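Local coordinates for putative molybdenum cofactor biosynthesis protein D2 (MoaD2) / thiamine S (Mycobacterium smegmatis, PDB 6JC0) that probably serves as a ubiquitin-like sulfur carrier of the MoaD/ThiS family in the biosynthesis of molybdenum cofactor, at residues B[6-11]-B[25-30]. Numbering follows the deposited sequence.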
loop_
_atom_site.group_PDB
_atom_site.type_symbol
_atom_site.label_atom_id
_atom_site.label_comp_id
_atom_site.label_asym_id
_atom_site.label_seq_id
_atom_site.Cartn_x
_atom_site.Cartn_y
_atom_site.Cartn_z
ATOM N N THR B 6 26.752 -35.178 34.793
ATOM C CA THR B 6 25.645 -34.753 33.950
ATOM C C THR B 6 25.232 -33.315 34.228
ATOM O O THR B 6 25.573 -32.737 35.260
ATOM C CB THR B 6 24.409 -35.656 34.135
ATOM O OG1 THR B 6 23.867 -35.473 35.449
ATOM C CG2 THR B 6 24.777 -37.118 33.935
ATOM N N VAL B 7 24.480 -32.753 33.291
ATOM C CA VAL B 7 24.005 -31.389 33.407
ATOM C C VAL B 7 22.512 -31.348 33.082
ATOM O O VAL B 7 22.043 -32.075 32.206
ATOM C CB VAL B 7 24.803 -30.447 32.479
ATOM C CG1 VAL B 7 24.608 -30.820 31.015
ATOM C CG2 VAL B 7 24.406 -29.036 32.715
ATOM N N ARG B 8 21.758 -30.526 33.801
ATOM C CA ARG B 8 20.314 -30.496 33.601
ATOM C C ARG B 8 19.894 -29.419 32.607
ATOM O O ARG B 8 20.201 -28.240 32.775
ATOM C CB ARG B 8 19.587 -30.294 34.930
ATOM C CG ARG B 8 18.075 -30.340 34.795
ATOM C CD ARG B 8 17.391 -30.551 36.134
ATOM N NE ARG B 8 17.592 -31.905 36.645
ATOM C CZ ARG B 8 16.849 -32.951 36.299
ATOM N NH1 ARG B 8 15.855 -32.804 35.432
ATOM N NH2 ARG B 8 17.100 -34.146 36.815
ATOM N N VAL B 9 19.183 -29.842 31.570
ATOM C CA VAL B 9 18.744 -28.942 30.513
ATOM C C VAL B 9 17.225 -28.865 30.461
ATOM O O VAL B 9 16.540 -29.887 30.468
ATOM C CB VAL B 9 19.281 -29.395 29.132
ATOM C CG1 VAL B 9 18.501 -28.738 27.999
ATOM C CG2 VAL B 9 20.767 -29.094 29.011
ATOM N N THR B 10 16.700 -27.646 30.420
ATOM C CA THR B 10 15.280 -27.442 30.193
ATOM C C THR B 10 15.030 -27.289 28.696
ATOM O O THR B 10 15.694 -26.500 28.021
ATOM C CB THR B 10 14.754 -26.202 30.948
ATOM O OG1 THR B 10 15.032 -26.342 32.345
ATOM C CG2 THR B 10 13.249 -26.045 30.752
ATOM N N VAL B 11 14.092 -28.068 28.170
ATOM C CA VAL B 11 13.742 -27.974 26.762
ATOM C C VAL B 11 12.351 -27.378 26.613
ATOM O O VAL B 11 11.398 -27.869 27.212
ATOM C CB VAL B 11 13.784 -29.351 26.059
ATOM C CG1 VAL B 11 13.354 -29.217 24.596
ATOM C CG2 VAL B 11 15.174 -29.959 26.153
ATOM N N THR B 25 7.167 -28.439 27.491
ATOM C CA THR B 25 8.476 -28.378 28.114
ATOM C C THR B 25 8.815 -29.686 28.824
ATOM O O THR B 25 7.930 -30.463 29.174
ATOM C CB THR B 25 8.562 -27.217 29.130
ATOM O OG1 THR B 25 9.932 -26.984 29.483
ATOM C CG2 THR B 25 7.761 -27.539 30.389
ATOM N N GLU B 26 10.106 -29.929 29.010
ATOM C CA GLU B 26 10.562 -31.014 29.867
ATOM C C GLU B 26 11.948 -30.678 30.386
ATOM O O GLU B 26 12.653 -29.853 29.802
ATOM C CB GLU B 26 10.577 -32.354 29.125
ATOM C CG GLU B 26 11.519 -32.410 27.931
ATOM C CD GLU B 26 11.571 -33.786 27.290
ATOM O OE1 GLU B 26 11.878 -34.768 27.997
ATOM O OE2 GLU B 26 11.303 -33.887 26.075
ATOM N N SER B 27 12.321 -31.308 31.493
ATOM C CA SER B 27 13.651 -31.149 32.056
ATOM C C SER B 27 14.416 -32.451 31.860
ATOM O O SER B 27 13.848 -33.538 31.981
ATOM C CB SER B 27 13.582 -30.770 33.534
ATOM O OG SER B 27 14.864 -30.410 34.019
ATOM N N LEU B 28 15.703 -32.341 31.557
ATOM C CA LEU B 28 16.465 -33.497 31.120
ATOM C C LEU B 28 17.883 -33.522 31.668
ATOM O O LEU B 28 18.568 -32.502 31.682
ATOM C CB LEU B 28 16.515 -33.528 29.592
ATOM C CG LEU B 28 16.332 -34.895 28.951
ATOM C CD1 LEU B 28 14.923 -35.393 29.227
ATOM C CD2 LEU B 28 16.614 -34.820 27.459
ATOM N N GLU B 29 18.321 -34.698 32.108
ATOM C CA GLU B 29 19.721 -34.902 32.459
ATOM C C GLU B 29 20.494 -35.427 31.255
ATOM O O GLU B 29 20.169 -36.486 30.715
ATOM C CB GLU B 29 19.857 -35.880 33.630
ATOM C CG GLU B 29 19.647 -35.264 35.001
ATOM C CD GLU B 29 19.897 -36.257 36.126
ATOM O OE1 GLU B 29 19.474 -37.427 35.996
ATOM O OE2 GLU B 29 20.524 -35.871 37.136
ATOM N N ILE B 30 21.513 -34.684 30.832
ATOM C CA ILE B 30 22.379 -35.139 29.752
ATOM C C ILE B 30 23.841 -35.079 30.167
ATOM O O ILE B 30 24.223 -34.253 31.000
ATOM C CB ILE B 30 22.197 -34.304 28.478
ATOM C CG1 ILE B 30 22.581 -32.849 28.748
ATOM C CG2 ILE B 30 20.767 -34.428 27.948
ATOM C CD1 ILE B 30 22.700 -32.023 27.512
#
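The antiparallel pair formed by 6-11 and 25-30 belongs to the first two strands of the ubiquitin-like fold, and it illustrates how one ladder can serve two different faces. Three hydrogen-bonded pairs, V7 with I30, V9 with L28 and V11 with E26, alternate with the non-hydrogen-bonded pairs R8-E29 and T10-S27. The N of V9 reaches the O of L28 at 2.7 Å, nearly straight at 171°. The O of V11 accepts twice: from the N of E26, and from OG1 of T25 at 2.8 Å, the hydroxyl arriving from above the carbonyl plane.

On the face carrying R8, S27 and E29, the arginine leans across to the partner strand. With CG anti to the backbone N (chi1 -176°) and a bend at chi3, the guanidinium of R8 places NH1 3.0 Å from OG of S27, a bond lying in the guanidinium plane. CG of E29 packs over one face of this group, while NH2 of R8 and OE2 of E29 form a long salt bridge at 3.8 Å. The other face is mainly apolar, with E26 as its charged member: CG1 of V7 meets CG1 of I30 at 3.7 Å, and CD1 of I30 crosses to CG2 of V9.

There L28 and I30 rest on L39 of helix 36-44, OE2 of E26 is hydrogen-bonded to OH of Y13 and salt-bridged to R46, and strand 77-82 flanks 6-13 on the side away from 25-31.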